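Local coordinates for HRDC domain-containing protein (Bifidobacterium adolescentis ATCC 15703, PDB 3CYM) that probably acts as a ribonuclease D-like 3'-5' exonuclease that binds nucleic acid, although its function has not been established, at residues Trp241-Arg244 with Asp245-Ala248; Val221-Ile224 with Thr225-Met228; Ser374-Ala377 with Glu378-Thr382; Gly415-Asp418 with Trp419-Ser422. All blocks are in the same frame, centred on the assembly; numbering follows the deposited sequence. Where two conformers were deposited one is given.

Contact 1 (Trp241-Arg244 with Asp245-Ala248)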
# COMPACT_ATOMS: atom_id res chain seq x y z
N TRP A 241 0.18 -18.34 13.30
CA TRP A 241 0.16 -16.99 12.74
C TRP A 241 0.25 -15.93 13.82
O TRP A 241 0.98 -14.94 13.66
CB TRP A 241 -1.09 -16.74 11.89
CG TRP A 241 -1.05 -15.43 11.14
CD1 TRP A 241 -0.64 -15.24 9.84
CD2 TRP A 241 -1.40 -14.12 11.64
NE1 TRP A 241 -0.71 -13.91 9.51
CE2 TRP A 241 -1.18 -13.20 10.59
CE3 TRP A 241 -1.89 -13.64 12.87
CZ2 TRP A 241 -1.43 -11.82 10.73
CZ3 TRP A 241 -2.13 -12.27 13.02
CH2 TRP A 241 -1.90 -11.38 11.94
N THR A 242 -0.53 -16.12 14.89
CA THR A 242 -0.64 -15.15 15.97
C THR A 242 0.68 -14.99 16.72
O THR A 242 1.15 -13.86 16.90
CB THR A 242 -1.75 -15.54 16.97
OG1 THR A 242 -2.99 -15.65 16.26
CG2 THR A 242 -1.90 -14.50 18.08
N ARG A 243 1.27 -16.11 17.13
CA ARG A 243 2.55 -16.06 17.85
C ARG A 243 3.68 -15.53 16.96
O ARG A 243 4.48 -14.72 17.41
CB ARG A 243 2.89 -17.41 18.47
CG ARG A 243 4.12 -17.40 19.38
CD ARG A 243 4.12 -16.28 20.43
NE ARG A 243 5.29 -16.37 21.30
CZ ARG A 243 5.81 -15.37 22.02
NH1 ARG A 243 5.29 -14.15 21.99
NH2 ARG A 243 6.88 -15.60 22.77
N ARG A 244 3.70 -15.95 15.69
CA ARG A 244 4.66 -15.43 14.71
C ARG A 244 4.52 -13.91 14.55
O ARG A 244 5.52 -13.22 14.39
CB ARG A 244 4.47 -16.14 13.36
CG ARG A 244 5.48 -15.78 12.28
CD ARG A 244 5.11 -16.43 10.96
NE ARG A 244 3.97 -15.80 10.30
CZ ARG A 244 3.61 -16.05 9.04
NH1 ARG A 244 2.55 -15.44 8.52
NH2 ARG A 244 4.30 -16.91 8.30
N ASP A 245 3.29 -13.41 14.61
CA ASP A 245 3.04 -11.97 14.46
C ASP A 245 3.51 -11.16 15.67
O ASP A 245 4.05 -10.06 15.51
CB ASP A 245 1.55 -11.71 14.20
CG ASP A 245 1.26 -10.26 13.85
OD1 ASP A 245 1.59 -9.84 12.72
OD2 ASP A 245 0.69 -9.56 14.70
N GLU A 246 3.32 -11.71 16.87
CA GLU A 246 3.80 -11.09 18.11
C GLU A 246 5.31 -10.95 18.11
O GLU A 246 5.84 -9.86 18.36
CB GLU A 246 3.38 -11.94 19.32
CG GLU A 246 1.90 -11.96 19.59
CD GLU A 246 1.52 -12.93 20.69
OE1 GLU A 246 2.43 -13.48 21.35
OE2 GLU A 246 0.30 -13.13 20.88
N LEU A 247 5.99 -12.06 17.82
CA LEU A 247 7.45 -12.14 17.81
C LEU A 247 8.07 -11.35 16.67
O LEU A 247 9.17 -10.84 16.81
CB LEU A 247 7.89 -13.60 17.73
CG LEU A 247 7.64 -14.42 19.00
CD1 LEU A 247 7.73 -15.91 18.77
CD2 LEU A 247 8.58 -14.01 20.12
N ALA A 248 7.36 -11.24 15.55
CA ALA A 248 7.84 -10.45 14.42
C ALA A 248 7.81 -8.96 14.73
O ALA A 248 8.69 -8.21 14.30
CB ALA A 248 7.03 -10.75 13.19
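R243 and E246 meet three residues apart on helix 231-250 in a salt bridge of the i to i+3 kind, with R243 NH1 lying 3.0 Å from E246 OE1. The carboxylate oxygen is met nearly in line with its C-O bond, yet it stands a little out of the guanidinium plane, and the two flat groups are turned 70° against each other. A bend at chi2 (50°) swings the R243 chain along the helix, and this also lays its guanidinium against L247, one turn on. L247 CD2 covers one face near the rim, 3.5 Å from R243 NH2, while L247 CD1 comes within 3.5 Å of R243 NE. With an alanine in place of R243, E246 would probably lose its charged mate, and the methyls of L247 the flat surface they rest on.

Another i to i+4 pair follows a different rule. D245 CB lies over one face of the W241 indole as a CH-pi contact, 4.1 Å from the centroid of the six-membered ring. The D245 carboxylate is almost parallel to that ring (9°), its CG 3.9 Å from W241 CH2. Second-shell partners probably hold it at this tilt: Y53 OH bonds to OD1, and R249 forms a salt bridge with OD2. Beneath these pairs runs the regular helical ladder, including L247 N to R243 O at 3.1 Å.

Helix 231-250 is part of the HRDC domain. From it R244 reaches D261 in a salt bridge and L259 in a hydrogen bond; R244 and R243 touch W315 and I318 of helix 312-323, and W241 packs on P217, W218 and V221 in the loop before the helix.

Contact 2 (Val221-Ile224 with Thr225-Met228)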
# COMPACT_ATOMS: atom_id res chain seq x y z
N VAL A 221 -2.55 -16.94 5.10
CA VAL A 221 -1.39 -17.81 4.97
C VAL A 221 -1.54 -18.48 3.61
O VAL A 221 -2.62 -18.97 3.29
CB VAL A 221 -1.40 -18.86 6.10
CG1 VAL A 221 -0.36 -19.93 5.86
CG2 VAL A 221 -1.20 -18.20 7.47
N SER A 222 -0.49 -18.46 2.80
CA SER A 222 -0.55 -19.09 1.48
C SER A 222 -0.78 -20.60 1.60
O SER A 222 -0.28 -21.25 2.52
CB SER A 222 0.68 -18.76 0.63
OG SER A 222 1.88 -18.97 1.34
N HIS A 223 -1.57 -21.12 0.66
CA HIS A 223 -1.99 -22.53 0.59
C HIS A 223 -2.91 -22.96 1.74
O HIS A 223 -2.99 -24.15 2.06
CB HIS A 223 -0.79 -23.48 0.46
CG HIS A 223 0.00 -23.27 -0.79
ND1 HIS A 223 -0.12 -24.09 -1.90
CD2 HIS A 223 0.92 -22.33 -1.12
CE1 HIS A 223 0.69 -23.67 -2.85
NE2 HIS A 223 1.33 -22.60 -2.40
N ILE A 224 -3.62 -21.98 2.32
CA ILE A 224 -4.55 -22.20 3.44
C ILE A 224 -5.75 -23.05 3.03
O ILE A 224 -6.34 -23.77 3.85
CB ILE A 224 -5.01 -20.84 4.10
CG1 ILE A 224 -5.76 -21.05 5.42
CG2 ILE A 224 -5.85 -19.98 3.13
CD1 ILE A 224 -4.97 -21.83 6.42
N THR A 225 -6.08 -22.98 1.74
CA THR A 225 -7.21 -23.67 1.15
C THR A 225 -7.09 -25.19 1.26
O THR A 225 -8.09 -25.90 1.37
CB THR A 225 -7.46 -23.18 -0.31
OG1 THR A 225 -8.60 -23.86 -0.86
CG2 THR A 225 -6.25 -23.40 -1.19
N GLU A 226 -5.84 -25.67 1.29
CA GLU A 226 -5.54 -27.09 1.42
C GLU A 226 -5.85 -27.65 2.80
O GLU A 226 -5.71 -28.85 3.03
CB GLU A 226 -4.05 -27.31 1.12
CG GLU A 226 -3.58 -26.83 -0.25
CD GLU A 226 -2.08 -26.97 -0.43
OE1 GLU A 226 -1.42 -27.58 0.44
OE2 GLU A 226 -1.54 -26.47 -1.45
N VAL A 227 -6.30 -26.78 3.70
CA VAL A 227 -6.44 -27.08 5.13
C VAL A 227 -7.81 -26.61 5.66
O VAL A 227 -8.20 -26.91 6.79
CB VAL A 227 -5.18 -26.52 5.91
CG1 VAL A 227 -5.52 -25.64 7.09
CG2 VAL A 227 -4.21 -27.63 6.27
N MET A 228 -8.57 -25.92 4.80
CA MET A 228 -9.87 -25.32 5.15
C MET A 228 -11.01 -26.28 5.54
O MET A 228 -11.95 -25.86 6.20
CB MET A 228 -10.34 -24.38 4.03
CG MET A 228 -10.11 -22.91 4.34
SD MET A 228 -10.03 -21.88 2.85
CE MET A 228 -11.63 -22.19 2.08
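H223 and E226 both turn CG anti to their own carbonyl carbon (chi1 -62° and -57°), which sends the two side chains out side by side in the same direction. The motif is a type II beta turn, V221 to I224, that runs straight into a short 3-10 segment; H223 holds the third position of the turn, with the positive phi that place requires. H223 ND1 donates to E226 OE2 over 2.8 Å. The oxygen lies in the plane at the edge of the imidazole, whereas the donor comes from above the carboxylate, the two planes being 77° apart. This is a surface His-carboxylate pair, and the nearby negative charge could make protonation of the ring easier. The other carboxylate oxygen, OE1, forms a salt bridge with K269 on helix 261-270, so each carboxylate oxygen has its own partner.

The backbone repeats the i to i+3 spacing: V227 N bonds to I224 O at 3.0 Å, and a weak bond joins E226 N to H223 O. On the inward side, I224 packs on I265 of helix 261-270 and on L234 and V237 of helix 231-250, and it crosses V227 at about a right angle, I224 CD1 lying 3.9 Å from V227 CG1.

Contact 3 (Ser374-Ala377 with Glu378-Thr382); sequences SQIA and EDTRT
The last turn of helix 360-380 brings I376 and A377 against T380 and T382, in a domain of the HRDC-like C-terminal type. I376 O is gripped twice by one residue: T380 N reaches it at 3.0 Å and T380 OG1 at 2.9 Å, from opposite faces of the carbonyl plane. The hydroxyl can do this because OG1 is lodged between the backbone N and the carbonyl carbon (chi1 69°). It works as an acceptor too, since T382 OG1 donates to T380 OG1 over 2.8 Å. A valine in place of T380 would probably leave I376 O with a single donor here and T382 OG1 without this acceptor.

Beyond it the chain makes a Schellman motif. R381 takes a positive phi, its N bonds back to E378 O at 3.1 Å, and T382 N closes the wider ring to A377 O at 3.0 Å. The R381 guanidinium folds over E378 O, which lies above the centre of one face, so its positive charge would probably ease the negative end of the helix.

On the exposed side, the chi2 bend of Q375 (54°) brings NE2 to D379 OD2 at 3.0 Å. The carboxylate oxygen lies in the amide plane but is itself met from above its own plane, and the bond to OD1 is weak. On the buried side I376 rests on L423, V424 and S427 of helix 418-433, while W195 of helix 193-207 touches T380 and T382.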
# COMPACT_ATOMS: atom_id res chain seq x y z
N SER A 374 -18.88 1.00 -19.05
CA SER A 374 -17.84 0.92 -20.10
C SER A 374 -18.03 1.93 -21.22
O SER A 374 -17.07 2.51 -21.73
CB SER A 374 -17.76 -0.49 -20.70
OG SER A 374 -17.33 -1.44 -19.74
N GLN A 375 -19.29 2.15 -21.60
CA GLN A 375 -19.60 3.14 -22.62
C GLN A 375 -19.19 4.55 -22.17
O GLN A 375 -18.63 5.32 -22.96
CB GLN A 375 -21.08 3.07 -23.01
CG GLN A 375 -21.43 3.86 -24.27
CD GLN A 375 -20.56 3.47 -25.46
OE1 GLN A 375 -20.64 2.35 -25.95
NE2 GLN A 375 -19.73 4.40 -25.92
N ILE A 376 -19.44 4.87 -20.90
CA ILE A 376 -19.07 6.17 -20.32
C ILE A 376 -17.54 6.32 -20.24
O ILE A 376 -17.00 7.39 -20.53
CB ILE A 376 -19.74 6.39 -18.93
CG1 ILE A 376 -21.27 6.45 -19.08
CG2 ILE A 376 -19.21 7.65 -18.27
CD1 ILE A 376 -22.07 6.48 -17.78
N ALA A 377 -16.87 5.23 -19.88
CA ALA A 377 -15.42 5.13 -19.86
C ALA A 377 -14.81 5.52 -21.20
O ALA A 377 -13.90 6.34 -21.24
CB ALA A 377 -15.01 3.73 -19.48
N GLU A 378 -15.32 4.94 -22.29
CA GLU A 378 -14.95 5.29 -23.66
C GLU A 378 -15.19 6.75 -24.01
O GLU A 378 -14.27 7.45 -24.43
CB GLU A 378 -15.73 4.44 -24.65
CG GLU A 378 -14.96 3.30 -25.26
CD GLU A 378 -15.54 2.87 -26.59
OE1 GLU A 378 -14.75 2.69 -27.54
OE2 GLU A 378 -16.79 2.74 -26.70
N ASP A 379 -16.43 7.21 -23.81
CA ASP A 379 -16.84 8.57 -24.20
C ASP A 379 -16.11 9.68 -23.45
O ASP A 379 -16.02 10.80 -23.95
CB ASP A 379 -18.35 8.74 -24.04
CG ASP A 379 -19.15 7.77 -24.90
OD1 ASP A 379 -20.35 7.56 -24.60
OD2 ASP A 379 -18.60 7.20 -25.87
N THR A 380 -15.61 9.37 -22.26
CA THR A 380 -14.81 10.32 -21.47
C THR A 380 -13.31 10.00 -21.47
O THR A 380 -12.53 10.77 -20.93
CB THR A 380 -15.31 10.42 -20.01
OG1 THR A 380 -15.02 9.20 -19.32
CG2 THR A 380 -16.82 10.70 -19.95
N ARG A 381 -12.93 8.87 -22.07
CA ARG A 381 -11.54 8.39 -22.10
C ARG A 381 -10.90 8.30 -20.70
O ARG A 381 -9.83 8.84 -20.44
CB ARG A 381 -10.69 9.19 -23.10
CG ARG A 381 -10.52 8.49 -24.44
CD ARG A 381 -10.61 9.46 -25.61
NE ARG A 381 -12.00 9.66 -26.03
CZ ARG A 381 -12.64 8.91 -26.92
NH1 ARG A 381 -13.91 9.18 -27.23
NH2 ARG A 381 -12.03 7.88 -27.50
N THR A 382 -11.62 7.60 -19.82
CA THR A 382 -11.22 7.36 -18.45
C THR A 382 -11.28 5.84 -18.28
O THR A 382 -12.21 5.23 -18.79
CB THR A 382 -12.24 8.03 -17.49
OG1 THR A 382 -12.54 9.36 -17.95
CG2 THR A 382 -11.71 8.11 -16.07

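Contact 4 (Gly415-Asp418 with Trp419-Ser422)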
# COMPACT_ATOMS: atom_id res chain seq x y z
N GLY A 415 -19.57 4.83 -1.17
CA GLY A 415 -18.33 5.61 -1.07
C GLY A 415 -17.87 6.23 -2.37
O GLY A 415 -16.75 6.74 -2.44
N ALA A 416 -18.72 6.16 -3.40
CA ALA A 416 -18.43 6.82 -4.68
C ALA A 416 -18.55 8.33 -4.55
O ALA A 416 -19.42 8.85 -3.85
CB ALA A 416 -19.36 6.32 -5.78
N ARG A 417 -17.69 9.02 -5.27
CA ARG A 417 -17.62 10.47 -5.21
C ARG A 417 -18.77 11.10 -5.98
O ARG A 417 -19.38 10.45 -6.83
CB ARG A 417 -16.28 10.96 -5.74
CG ARG A 417 -15.20 11.06 -4.68
CD ARG A 417 -14.88 9.71 -4.06
NE ARG A 417 -13.91 8.99 -4.87
CZ ARG A 417 -13.76 7.67 -4.90
NH1 ARG A 417 -12.83 7.14 -5.68
NH2 ARG A 417 -14.54 6.88 -4.18
N ASP A 418 -19.07 12.35 -5.65
CA ASP A 418 -20.14 13.10 -6.29
C ASP A 418 -20.01 13.14 -7.81
O ASP A 418 -21.01 12.99 -8.51
CB ASP A 418 -20.22 14.53 -5.74
CG ASP A 418 -20.55 14.57 -4.26
OD1 ASP A 418 -20.89 13.52 -3.67
OD2 ASP A 418 -20.47 15.68 -3.69
N TRP A 419 -18.79 13.32 -8.33
CA TRP A 419 -18.59 13.36 -9.78
C TRP A 419 -18.88 12.02 -10.46
O TRP A 419 -19.36 11.99 -11.59
CB TRP A 419 -17.19 13.86 -10.16
CG TRP A 419 -16.04 12.92 -9.87
CD1 TRP A 419 -15.30 12.85 -8.72
CD2 TRP A 419 -15.50 11.92 -10.74
NE1 TRP A 419 -14.34 11.88 -8.82
CE2 TRP A 419 -14.42 11.30 -10.06
CE3 TRP A 419 -15.80 11.49 -12.05
CZ2 TRP A 419 -13.67 10.26 -10.62
CZ3 TRP A 419 -15.04 10.47 -12.61
CH2 TRP A 419 -13.99 9.86 -11.89
N GLN A 420 -18.61 10.93 -9.74
CA GLN A 420 -18.81 9.58 -10.26
C GLN A 420 -20.29 9.29 -10.33
O GLN A 420 -20.76 8.80 -11.34
CB GLN A 420 -18.10 8.55 -9.39
CG GLN A 420 -16.62 8.79 -9.27
CD GLN A 420 -15.90 7.71 -8.54
OE1 GLN A 420 -16.31 7.29 -7.46
NE2 GLN A 420 -14.82 7.23 -9.12
N VAL A 421 -21.01 9.64 -9.27
CA VAL A 421 -22.47 9.54 -9.19
C VAL A 421 -23.18 10.39 -10.26
O VAL A 421 -24.07 9.91 -10.95
CB VAL A 421 -22.97 9.90 -7.76
CG1 VAL A 421 -24.49 9.89 -7.69
CG2 VAL A 421 -22.40 8.92 -6.75
N SER A 422 -22.79 11.65 -10.38
CA SER A 422 -23.33 12.55 -11.41
C SER A 422 -23.10 12.08 -12.84
O SER A 422 -23.94 12.28 -13.70
CB SER A 422 -22.77 13.95 -11.23
OG SER A 422 -23.17 14.48 -9.98
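R417 and Q420 form the close-packed half of this helix start. Q420 OE1 accepts from R417 N at 3.1 Å and at the same time sits over the centre of the R417 guanidinium face, 3.6 Å from CZ. The arginine reaches that position by bending at chi2 and chi3 (63° and 85°), and the fold-back also lets R417 NH2 bond to G415 O at 2.8 Å, an in-plane approach at the edge of the guanidinium. R417 CB meanwhile lies 3.7 Å from W419 CD1. E199 ties the group together from helix 193-207, forming a salt bridge with R417 NE and a hydrogen bond with W419 NE1; Y202 adds a cation-pi contact to R417, and W195 stacks on the W419 ring.

R417 is the N-cap of helix 418-433, and Q420, at N3, accepts from its NH as in one half of a capping box; the reciprocal side-chain bond is not made. A416 CB and V421 CG2, 4.1 Å apart, bracket the cap from either end as a hydrophobic staple. G415, just before, ends helix 407-414 in a Schellman motif, with a positive phi at which a CB would jam against the preceding carbonyl.

On the exposed side, D418 and S422 meet through D418 O, which takes two donors from opposite faces of its plane, S422 N at 2.9 Å and S422 OG at 3.0 Å, the hydroxyl coming from above that plane.

Along the chain the order is contact 2, contact 1, contact 3, contact 4, and in space they form two pairs. Contact 1 lies in the HRDC domain, and contact 2 in the loop leading into its helix 231-250; their centres are about 18 Å apart, and V221 CG2 touches W241 CD1 at 3.8 Å. Contacts 3 and 4 belong to the C-terminal HRDC-like domain; their centres are about 15 Å apart, and both lean on helix 193-207 through W195. Between the pairs, centres are about 38 to 46 Å apart and nothing touches. Contact 1 reaches the exonuclease domain through D245 and Y53, and that domain holds sodium at D44, E46 and D172.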